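Local coordinates for Lys-gingipain W83 (Porphyromonas gingivalis, PDB 3M1H), which cleaves proteins after lysine as a secreted cysteine protease and probable virulence factor, this chain being its K3 cleaved adhesin domain, a calcium-binding beta jelly roll, at residues E4-D9 and D171-T176; A16-I21 and V69-S74; I56-P61 and E130-T135; L81-C86 and K144-P149. All coordinates share one frame; numbering follows the deposited sequence.

Contacts 1 and 4 lie in one antiparallel sheet of the jelly roll: strands 167-177 and 79-87 are neighbours, joined where Val174 N meets Thr82 O at 2.8 Å, and the centres of the two contacts are about 10 Å apart. Contact 2 belongs to the facing sheet and touches contact 1 through Leu6, whose CD2 packs on Thr70 CG2 at 3.7 Å; the centres of contacts 1 and 2 are about 12 Å apart. Contact 3 joins two surface loops across the chain's centre, its centre about 29 to 31 Å from the others. Calcium and a sodium ion sit on contact 1, and another sodium on contact 2; the Phe83 side chain of contact 4 stays about 11 Å from that calcium.

Contact 1 of 4, residues E4-D9 and D171-T176; sequences EVLNED and DDVVIT. With CA (calcium ion), chain F; NA (sodium ion), chain G.
Asp9 and Asp171 meet on a calcium ion: the backbone O of Asp9 binds it at 2.4 Å, while the Asp171 carboxylate grips it with both oxygens. Water 4, also on the metal, donates to Asp172 OD1, and Asp172 OD2 pairs with His44 ND1. Ser46, Ile48 and Glu11 complete the site. Asp171 OD1 accepts the N-H of Asp172 from above the carboxylate plane, and OD2 takes that of His44, so these backbone N-H groups help to position the carboxylate. Beyond the metal the antiparallel strands (174°) pair Glu8 N with Val173 O at 2.9 Å. Ile175 O is shared by Val5 N at 2.8 Å and Leu6 N at 3.3 Å. On one face Leu6 CD2 lies beside Ile175 CD1, 3.9 Å away. On the other, Asn7 CG is anti to the backbone N (chi1 -175°), and its amide runs alongside Val174 CG2; ND2 donates to the syn side of Glu4 OE1, somewhat out of the carboxylate plane. Asn7 OD1 receives water 1, a ligand of the sodium ion bound by Asn7 O. Val5 and Leu6 facing Ile175 form a classic beta bulge, Asp172 and Val173 facing Glu8 a G1 bulge, in a jelly-roll sheet whose terminal strands share calcium.

Contact 2 of 4, residues A16-I21 and V69-S74; sequences ASWKTI and VTPELS. With NA (sodium ion), chain I.
A hydrogen-bonded antiparallel pair at the outer strand of a jelly-roll sheet joins Lys19 to Val69, just where strand 65-69 gives way to the loop leading to strand 79-87. Lys19 N donates to Val69 O at 2.9 Å, and Val69 N returns the bond to Lys19 O at 2.7 Å. Beside it the Trp18 indole carries a large share of the side-chain contact. Its CG stands anti to the carbonyl carbon, and chi1 -72° and chi2 56° together turn one ring face to Thr70 and Pro71. Pro71 CD sits over the five-membered ring, 3.6 Å from its centroid and 16° off the normal, while Thr70 CA lies over the six-membered ring at 4.0 Å: two CH-pi contacts on the same face. Thr70 CG2 reaches the far rim at Trp18 CH2, and Pro71 CG touches Ser17 OG at 3.6 Å. Ile21 CD1 meets Val69 CG2. Phe10 meets the indole edge-to-face, and Leu6 packs on it. The carbonyls of Ala16 and Trp18 bind a sodium ion, with four waters filling its shell. Sodium binding to these carbonyls probably steadies the turn, while C-H groups of Thr70 and Pro71 on the electron-rich face help to fix the indole.

Contact 3 of 4, residues I56-P61 and E130-T135; sequences INFEGP and EAIRGT
This is a surface contact between two loops at one end of the jelly roll: the tight turn that links the short strands 55-56 and 60-61, and the irregular chain between strands 116-119 and 142-148. One asparagine does most of the joining. With CG anti to the carbonyl carbon, beside the backbone N (chi1 -77°), the Asn57 side-chain amide reaches the backbone of Arg133 and uses both ends: OD1 accepts from Arg133 N at 2.9 Å, and ND2 donates to Arg133 O at 2.9 Å. Both bonds are nearly straight, 176° and 175° at the hydrogen. Arg133 O lies in the amide plane of Asn57, yet ND2 sits above the plane of the Arg133 carbonyl, off its lone pairs. The amide therefore pairs with a single residue much as a neighbouring strand would. Ile132 CD1 rests over one face of the Phe58 ring, 4.1 Å from its centroid, in a CH-pi contact; the ring atom nearest this methyl is Phe58 CE2. Water 10 bridges Phe58 N and Ala131 O, and Tyr55 OH bonds to that carbonyl as well. The Arg133 side chain, extended from CG to NE, brings NE to Glu130 O, in the guanidinium plane at 3.0 Å, and goes on to Asp164 and Phe165. Two bonds to the N-H and C=O of one residue fix the rotation of the Asn57 amide, so the union is directional and polar.

Contact 4 of 4, residues L81-C86 and K144-P149; sequences LTFWVC and KTVQLP
Strands 81-86 and 144-148 run antiparallel, their axes 4.7 Å apart at 156°, with Leu81-Val146 and Phe83-Lys144 as hydrogen-bonded pairs and Thr82-Thr145 as the non-hydrogen-bonded pair between them. Val146 N reaches Leu81 O at 2.8 Å and Lys144 N reaches Phe83 O at the same distance; the return bond from Phe83 N to Lys144 O is longer, at 3.1 Å. The Phe83 ring leaves from between backbone N and carbonyl carbon (chi1 64°), a torsion that swings it across to the other strand. There Lys144 CB lies over one ring face, 3.9 Å from the centroid and 24° off the normal, while Val146 CG2 comes in at the ring edge near its plane, 4.0 Å from Phe83 CE2. This is the inward side of a jelly-roll sheet, where strand 79-87 sits between 142-148 and 167-177; Phe157 and strand 96-102 of the facing sheet pack on Phe83, the former edge-to-face. Bent at chi2, the Lys144 chain carries CE past Val85 CG1 at 3.8 Å, and its NZ ends in a salt bridge with Glu118. Leu81 lies beside Val146 and points the same way, Leu81 CD2 reaching Val146 CB, while Leu81 CB meets Leu148 CD1 at 4.1 Å. On the reverse face the two threonines stand side by side, the methyl CG2 of Thr82 touching Thr145 OG1.

Contact 1 of 4, residues E4-D9 and D171-T176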
# COMPACT_ATOMS: atom_id res chain seq x y z
N GLU A 4 10.39 -14.03 12.30
CA GLU A 4 9.37 -13.30 11.56
C GLU A 4 8.09 -13.40 12.33
O GLU A 4 7.69 -14.48 12.77
CB GLU A 4 9.16 -13.88 10.16
CG GLU A 4 10.35 -13.76 9.25
CD GLU A 4 10.06 -14.19 7.83
OE1 GLU A 4 8.97 -14.75 7.55
OE2 GLU A 4 10.95 -13.95 6.99
N VAL A 5 7.43 -12.27 12.51
CA VAL A 5 6.12 -12.23 13.14
C VAL A 5 5.00 -11.97 12.14
O VAL A 5 3.85 -12.22 12.45
CB VAL A 5 6.06 -11.16 14.27
CG1 VAL A 5 7.12 -11.48 15.34
CG2 VAL A 5 6.22 -9.76 13.71
N LEU A 6 5.35 -11.51 10.93
CA LEU A 6 4.37 -11.30 9.87
C LEU A 6 5.07 -11.55 8.54
O LEU A 6 6.20 -11.16 8.35
CB LEU A 6 3.80 -9.87 9.91
CG LEU A 6 2.49 -9.58 9.18
CD1 LEU A 6 1.34 -10.35 9.83
CD2 LEU A 6 2.19 -8.07 9.14
N ASN A 7 4.39 -12.22 7.62
CA ASN A 7 4.92 -12.48 6.29
C ASN A 7 3.72 -12.69 5.41
O ASN A 7 3.10 -13.77 5.39
CB ASN A 7 5.87 -13.68 6.26
CG ASN A 7 6.53 -13.85 4.89
OD1 ASN A 7 5.92 -13.55 3.86
ND2 ASN A 7 7.76 -14.33 4.88
N GLU A 8 3.35 -11.64 4.69
CA GLU A 8 2.14 -11.64 3.90
C GLU A 8 2.41 -11.41 2.41
O GLU A 8 2.95 -10.35 1.99
CB GLU A 8 1.18 -10.57 4.41
CG GLU A 8 -0.17 -10.62 3.72
CD GLU A 8 -0.74 -12.04 3.72
OE1 GLU A 8 -0.81 -12.64 4.81
OE2 GLU A 8 -1.11 -12.52 2.63
N ASP A 9 1.99 -12.39 1.61
CA ASP A 9 2.21 -12.38 0.17
C ASP A 9 0.95 -12.01 -0.61
O ASP A 9 0.98 -11.94 -1.83
CB ASP A 9 2.80 -13.73 -0.34
CG ASP A 9 1.93 -14.93 -0.02
OD1 ASP A 9 0.71 -14.78 0.23
OD2 ASP A 9 2.52 -16.05 -0.05
N ASP A 171 3.36 -5.47 -1.94
CA ASP A 171 3.43 -6.95 -1.86
C ASP A 171 4.53 -7.33 -0.88
O ASP A 171 5.40 -6.53 -0.50
CB ASP A 171 3.65 -7.53 -3.26
CG ASP A 171 3.17 -9.01 -3.43
OD1 ASP A 171 2.70 -9.59 -2.45
OD2 ASP A 171 3.24 -9.50 -4.59
N ASP A 172 4.49 -8.60 -0.45
CA ASP A 172 5.59 -9.22 0.29
C ASP A 172 6.00 -8.39 1.53
O ASP A 172 7.15 -7.97 1.69
CB ASP A 172 6.75 -9.52 -0.65
CG ASP A 172 6.46 -10.66 -1.61
OD1 ASP A 172 5.64 -11.54 -1.26
OD2 ASP A 172 7.07 -10.70 -2.69
N VAL A 173 5.02 -8.17 2.40
CA VAL A 173 5.22 -7.47 3.67
C VAL A 173 5.76 -8.44 4.71
O VAL A 173 5.11 -9.42 5.02
CB VAL A 173 3.90 -6.88 4.16
CG1 VAL A 173 4.07 -6.20 5.53
CG2 VAL A 173 3.32 -5.88 3.14
N VAL A 174 6.94 -8.16 5.24
CA VAL A 174 7.60 -9.02 6.23
C VAL A 174 8.01 -8.16 7.44
O VAL A 174 8.57 -7.08 7.26
CB VAL A 174 8.84 -9.71 5.66
CG1 VAL A 174 9.43 -10.66 6.70
CG2 VAL A 174 8.50 -10.51 4.37
N ILE A 175 7.69 -8.63 8.65
CA ILE A 175 8.08 -7.96 9.91
C ILE A 175 8.80 -9.00 10.76
O ILE A 175 8.30 -10.11 10.99
CB ILE A 175 6.88 -7.37 10.67
CG1 ILE A 175 6.18 -6.31 9.80
CG2 ILE A 175 7.38 -6.78 12.04
CD1 ILE A 175 4.98 -5.66 10.44
N THR A 176 10.01 -8.63 11.18
CA THR A 176 10.83 -9.47 12.02
C THR A 176 10.99 -8.78 13.36
O THR A 176 11.03 -7.56 13.42
CB THR A 176 12.22 -9.69 11.39
OG1 THR A 176 12.93 -8.45 11.34
CG2 THR A 176 12.10 -10.26 9.98
CA CA F . 2.09 -11.54 -3.91
NA NA G . 2.37 -15.88 4.60
O HOH W 1 3.95 -14.99 2.83
O HOH W 2 2.39 -17.17 2.53
O HOH W 3 0.99 -14.83 3.36
O HOH W 4 4.07 -12.60 -3.16
O HOH W 5 4.53 -16.89 5.06

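Contact 2 of 4, residues A16-I21 and V69-S74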
# COMPACT_ATOMS: atom_id res chain seq x y z
N ALA A 16 -8.42 -11.62 6.46
CA ALA A 16 -9.40 -11.12 7.41
C ALA A 16 -8.78 -10.49 8.66
O ALA A 16 -9.42 -9.63 9.28
CB ALA A 16 -10.31 -12.27 7.83
N SER A 17 -7.57 -10.91 9.04
CA SER A 17 -6.85 -10.40 10.22
C SER A 17 -6.31 -8.94 10.03
O SER A 17 -6.03 -8.26 11.02
CB SER A 17 -5.66 -11.32 10.52
OG SER A 17 -4.83 -11.48 9.38
N TRP A 18 -6.17 -8.53 8.77
CA TRP A 18 -5.79 -7.17 8.45
C TRP A 18 -7.05 -6.28 8.41
O TRP A 18 -8.18 -6.78 8.44
CB TRP A 18 -5.09 -7.13 7.09
CG TRP A 18 -3.70 -7.73 7.04
CD1 TRP A 18 -3.30 -8.99 7.41
CD2 TRP A 18 -2.52 -7.07 6.56
NE1 TRP A 18 -1.98 -9.15 7.18
CE2 TRP A 18 -1.46 -7.99 6.68
CE3 TRP A 18 -2.27 -5.79 6.08
CZ2 TRP A 18 -0.16 -7.70 6.28
CZ3 TRP A 18 -0.98 -5.49 5.70
CH2 TRP A 18 0.07 -6.44 5.80
N LYS A 19 -6.86 -4.96 8.28
CA LYS A 19 -7.99 -4.05 8.25
C LYS A 19 -7.77 -2.98 7.20
O LYS A 19 -6.66 -2.46 7.06
CB LYS A 19 -8.12 -3.38 9.62
CG LYS A 19 -9.11 -2.29 9.79
CD LYS A 19 -8.82 -1.71 11.20
CE LYS A 19 -9.77 -0.66 11.58
NZ LYS A 19 -9.72 -0.31 13.01
N THR A 20 -8.82 -2.68 6.46
CA THR A 20 -8.83 -1.53 5.56
C THR A 20 -9.58 -0.38 6.25
O THR A 20 -10.58 -0.58 6.94
CB THR A 20 -9.48 -1.86 4.18
OG1 THR A 20 -10.83 -2.34 4.34
CG2 THR A 20 -8.65 -2.90 3.35
N ILE A 21 -9.08 0.83 6.02
CA ILE A 21 -9.77 2.04 6.48
C ILE A 21 -9.99 2.95 5.27
O ILE A 21 -9.04 3.35 4.61
CB ILE A 21 -8.99 2.80 7.56
CG1 ILE A 21 -8.68 1.91 8.76
CG2 ILE A 21 -9.85 3.99 8.03
CD1 ILE A 21 -7.73 2.57 9.75
N VAL A 69 -4.00 -1.84 7.29
CA VAL A 69 -3.45 -2.01 8.64
C VAL A 69 -3.20 -3.50 8.92
O VAL A 69 -4.03 -4.35 8.60
CB VAL A 69 -4.38 -1.40 9.70
CG1 VAL A 69 -3.65 -1.40 11.07
CG2 VAL A 69 -4.82 0.05 9.31
N THR A 70 -2.03 -3.79 9.46
CA THR A 70 -1.67 -5.14 9.84
C THR A 70 -2.54 -5.64 10.98
O THR A 70 -3.18 -4.87 11.69
CB THR A 70 -0.19 -5.21 10.33
OG1 THR A 70 -0.04 -4.44 11.53
CG2 THR A 70 0.77 -4.69 9.27
N PRO A 71 -2.52 -6.96 11.22
CA PRO A 71 -3.05 -7.42 12.48
C PRO A 71 -2.17 -6.95 13.66
O PRO A 71 -1.11 -6.37 13.43
CB PRO A 71 -2.94 -8.95 12.36
CG PRO A 71 -2.45 -9.25 10.99
CD PRO A 71 -1.82 -8.01 10.49
N GLU A 72 -2.65 -7.17 14.88
CA GLU A 72 -1.94 -6.74 16.07
C GLU A 72 -0.63 -7.51 16.18
O GLU A 72 -0.61 -8.73 15.99
CB GLU A 72 -2.80 -6.95 17.31
CG GLU A 72 -2.16 -6.36 18.57
CD GLU A 72 -2.91 -6.68 19.85
OE1 GLU A 72 -2.33 -6.46 20.92
OE2 GLU A 72 -4.07 -7.11 19.78
N LEU A 73 0.44 -6.77 16.46
CA LEU A 73 1.82 -7.25 16.49
C LEU A 73 2.31 -7.25 17.94
O LEU A 73 1.84 -6.44 18.76
CB LEU A 73 2.69 -6.35 15.64
CG LEU A 73 2.32 -6.12 14.16
CD1 LEU A 73 3.13 -4.97 13.54
CD2 LEU A 73 2.48 -7.39 13.35
N SER A 74 3.25 -8.14 18.25
CA SER A 74 3.96 -8.07 19.52
C SER A 74 5.43 -7.81 19.21
O SER A 74 6.14 -8.70 18.72
CB SER A 74 3.79 -9.37 20.32
OG SER A 74 4.53 -9.26 21.54
NA NA I . -10.44 -7.37 8.69
O HOH W 6 -9.75 -7.70 6.37
O HOH W 7 -9.79 -6.85 10.80
O HOH W 8 -12.02 -8.60 7.65
O HOH W 9 -11.42 -5.46 9.56

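Contact 3 of 4, residues I56-P61 and E130-T135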
# COMPACT_ATOMS: atom_id res chain seq x y z
N ILE A 56 -9.16 5.51 -11.59
CA ILE A 56 -9.77 4.25 -11.96
C ILE A 56 -10.27 4.33 -13.39
O ILE A 56 -11.03 5.26 -13.72
CB ILE A 56 -10.95 3.87 -11.00
CG1 ILE A 56 -10.43 3.78 -9.58
CG2 ILE A 56 -11.56 2.57 -11.40
CD1 ILE A 56 -11.47 3.52 -8.50
N ASN A 57 -9.85 3.41 -14.24
CA ASN A 57 -10.32 3.38 -15.63
C ASN A 57 -11.85 3.29 -15.67
O ASN A 57 -12.45 2.63 -14.84
CB ASN A 57 -9.68 2.26 -16.44
CG ASN A 57 -8.23 2.57 -16.86
OD1 ASN A 57 -7.80 3.72 -16.88
ND2 ASN A 57 -7.50 1.52 -17.18
N PHE A 58 -12.43 4.00 -16.64
CA PHE A 58 -13.89 4.10 -16.86
C PHE A 58 -14.60 4.88 -15.75
O PHE A 58 -15.84 4.89 -15.73
CB PHE A 58 -14.55 2.73 -17.06
CG PHE A 58 -14.12 2.00 -18.32
CD1 PHE A 58 -14.84 2.13 -19.52
CD2 PHE A 58 -13.03 1.14 -18.31
CE1 PHE A 58 -14.45 1.44 -20.66
CE2 PHE A 58 -12.64 0.43 -19.45
CZ PHE A 58 -13.34 0.57 -20.63
N GLU A 59 -13.85 5.52 -14.85
CA GLU A 59 -14.42 6.34 -13.77
C GLU A 59 -13.78 7.70 -13.68
O GLU A 59 -14.48 8.71 -13.79
CB GLU A 59 -14.35 5.63 -12.41
CG GLU A 59 -15.09 4.31 -12.44
CD GLU A 59 -15.15 3.61 -11.08
OE1 GLU A 59 -15.05 4.34 -10.06
OE2 GLU A 59 -15.30 2.35 -11.06
N GLY A 60 -12.46 7.74 -13.49
CA GLY A 60 -11.72 8.98 -13.46
C GLY A 60 -10.89 9.10 -12.20
O GLY A 60 -10.72 8.10 -11.49
N PRO A 61 -10.37 10.30 -11.93
CA PRO A 61 -9.52 10.60 -10.80
C PRO A 61 -10.26 10.33 -9.48
O PRO A 61 -11.47 10.51 -9.39
CB PRO A 61 -9.16 12.08 -10.98
CG PRO A 61 -9.52 12.40 -12.37
CD PRO A 61 -10.62 11.50 -12.75
N GLU A 130 -3.89 10.42 -21.10
CA GLU A 130 -4.76 9.36 -21.61
C GLU A 130 -5.92 9.06 -20.69
O GLU A 130 -5.74 9.03 -19.46
CB GLU A 130 -3.96 8.07 -21.76
CG GLU A 130 -2.73 8.18 -22.62
CD GLU A 130 -1.74 7.07 -22.36
OE1 GLU A 130 -1.49 6.73 -21.18
OE2 GLU A 130 -1.18 6.54 -23.34
N ALA A 131 -7.08 8.81 -21.27
CA ALA A 131 -8.26 8.41 -20.50
C ALA A 131 -8.08 7.03 -19.88
O ALA A 131 -8.47 6.86 -18.72
CB ALA A 131 -9.56 8.44 -21.34
N ILE A 132 -7.54 6.08 -20.65
CA ILE A 132 -7.33 4.69 -20.22
C ILE A 132 -5.85 4.50 -19.94
O ILE A 132 -5.00 4.66 -20.83
CB ILE A 132 -7.78 3.68 -21.29
CG1 ILE A 132 -9.30 3.76 -21.50
CG2 ILE A 132 -7.34 2.22 -20.95
CD1 ILE A 132 -10.10 2.87 -20.52
N ARG A 133 -5.54 4.20 -18.69
CA ARG A 133 -4.19 4.08 -18.21
C ARG A 133 -3.88 2.62 -17.88
O ARG A 133 -4.71 1.73 -18.06
CB ARG A 133 -4.00 5.00 -17.02
CG ARG A 133 -4.33 6.42 -17.40
CD ARG A 133 -4.23 7.35 -16.25
NE ARG A 133 -4.72 8.67 -16.66
CZ ARG A 133 -4.78 9.75 -15.90
NH1 ARG A 133 -4.36 9.78 -14.64
NH2 ARG A 133 -5.26 10.87 -16.43
N GLY A 134 -2.65 2.38 -17.47
CA GLY A 134 -2.22 1.00 -17.21
C GLY A 134 -2.06 0.13 -18.45
O GLY A 134 -2.06 -1.09 -18.35
N THR A 135 -1.88 0.75 -19.61
CA THR A 135 -1.84 0.03 -20.89
C THR A 135 -0.44 -0.38 -21.33
O THR A 135 -0.29 -1.03 -22.36
CB THR A 135 -2.42 0.88 -22.05
OG1 THR A 135 -1.63 2.06 -22.23
CG2 THR A 135 -3.88 1.25 -21.77
O HOH W 10 -11.10 6.12 -18.22

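Contact 4 of 4, residues L81-C86 and K144-P149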
# COMPACT_ATOMS: atom_id res chain seq x y z
N LEU A 81 10.46 -3.80 9.43
CA LEU A 81 9.51 -4.00 8.34
C LEU A 81 10.25 -3.93 7.03
O LEU A 81 11.01 -2.97 6.79
CB LEU A 81 8.44 -2.89 8.37
CG LEU A 81 7.53 -2.72 7.15
CD1 LEU A 81 6.57 -3.88 7.02
CD2 LEU A 81 6.74 -1.39 7.21
N THR A 82 10.00 -4.89 6.15
CA THR A 82 10.32 -4.77 4.73
C THR A 82 9.10 -5.07 3.90
O THR A 82 8.22 -5.82 4.31
CB THR A 82 11.47 -5.70 4.26
OG1 THR A 82 11.09 -7.06 4.45
CG2 THR A 82 12.74 -5.46 5.06
N PHE A 83 9.04 -4.42 2.75
CA PHE A 83 7.94 -4.58 1.83
C PHE A 83 8.37 -4.14 0.45
O PHE A 83 9.39 -3.44 0.30
CB PHE A 83 6.68 -3.83 2.30
CG PHE A 83 6.83 -2.31 2.36
CD1 PHE A 83 6.53 -1.53 1.27
CD2 PHE A 83 7.32 -1.71 3.51
CE1 PHE A 83 6.67 -0.13 1.33
CE2 PHE A 83 7.43 -0.30 3.57
CZ PHE A 83 7.14 0.46 2.49
N TRP A 84 7.57 -4.51 -0.54
CA TRP A 84 7.82 -4.12 -1.92
C TRP A 84 6.68 -3.24 -2.44
O TRP A 84 5.49 -3.49 -2.14
CB TRP A 84 7.98 -5.34 -2.80
CG TRP A 84 9.18 -6.20 -2.46
CD1 TRP A 84 9.30 -7.09 -1.44
CD2 TRP A 84 10.40 -6.24 -3.18
NE1 TRP A 84 10.55 -7.69 -1.48
CE2 TRP A 84 11.23 -7.19 -2.55
CE3 TRP A 84 10.88 -5.57 -4.31
CZ2 TRP A 84 12.51 -7.48 -3.03
CZ3 TRP A 84 12.15 -5.84 -4.76
CH2 TRP A 84 12.95 -6.80 -4.11
N VAL A 85 7.05 -2.22 -3.23
CA VAL A 85 6.11 -1.23 -3.72
C VAL A 85 6.39 -0.94 -5.17
O VAL A 85 7.56 -0.96 -5.59
CB VAL A 85 6.14 0.06 -2.88
CG1 VAL A 85 7.52 0.72 -2.88
CG2 VAL A 85 5.09 1.06 -3.35
N CYS A 86 5.35 -0.72 -5.98
CA CYS A 86 5.54 -0.17 -7.30
C CYS A 86 4.33 0.64 -7.74
O CYS A 86 3.23 0.49 -7.19
CB CYS A 86 5.84 -1.27 -8.33
SG CYS A 86 4.44 -2.28 -8.90
N LYS A 144 11.54 -1.65 0.33
CA LYS A 144 11.72 -0.62 1.35
C LYS A 144 11.91 -1.26 2.71
O LYS A 144 11.37 -2.36 2.96
CB LYS A 144 10.51 0.33 1.42
CG LYS A 144 10.07 0.94 0.10
CD LYS A 144 11.05 2.00 -0.36
CE LYS A 144 10.80 2.35 -1.80
NZ LYS A 144 11.65 3.52 -2.21
N THR A 145 12.68 -0.61 3.58
CA THR A 145 12.99 -1.09 4.91
C THR A 145 12.70 0.00 5.91
O THR A 145 13.16 1.14 5.72
CB THR A 145 14.46 -1.56 5.01
OG1 THR A 145 14.68 -2.61 4.06
CG2 THR A 145 14.81 -2.08 6.39
N VAL A 146 11.88 -0.31 6.91
CA VAL A 146 11.48 0.66 7.94
C VAL A 146 11.69 0.06 9.32
O VAL A 146 11.28 -1.05 9.61
CB VAL A 146 9.98 1.02 7.78
CG1 VAL A 146 9.56 2.00 8.84
CG2 VAL A 146 9.68 1.55 6.38
N GLN A 147 12.36 0.77 10.21
CA GLN A 147 12.54 0.29 11.56
C GLN A 147 11.34 0.63 12.44
O GLN A 147 10.82 1.74 12.36
CB GLN A 147 13.83 0.87 12.17
CG GLN A 147 15.08 0.62 11.32
CD GLN A 147 15.34 -0.87 11.04
OE1 GLN A 147 14.99 -1.74 11.82
NE2 GLN A 147 15.97 -1.16 9.88
N LEU A 148 10.90 -0.33 13.22
CA LEU A 148 9.69 -0.24 14.04
C LEU A 148 10.06 -0.13 15.53
O LEU A 148 10.77 -0.97 16.06
CB LEU A 148 8.74 -1.43 13.84
CG LEU A 148 8.28 -1.71 12.41
CD1 LEU A 148 7.46 -2.99 12.37
CD2 LEU A 148 7.54 -0.52 11.77
N PRO A 149 9.55 0.90 16.22
CA PRO A 149 9.95 1.05 17.62
C PRO A 149 9.36 -0.00 18.52
O PRO A 149 8.32 -0.59 18.22
CB PRO A 149 9.41 2.44 18.00
CG PRO A 149 8.36 2.69 17.07
CD PRO A 149 8.72 2.02 15.77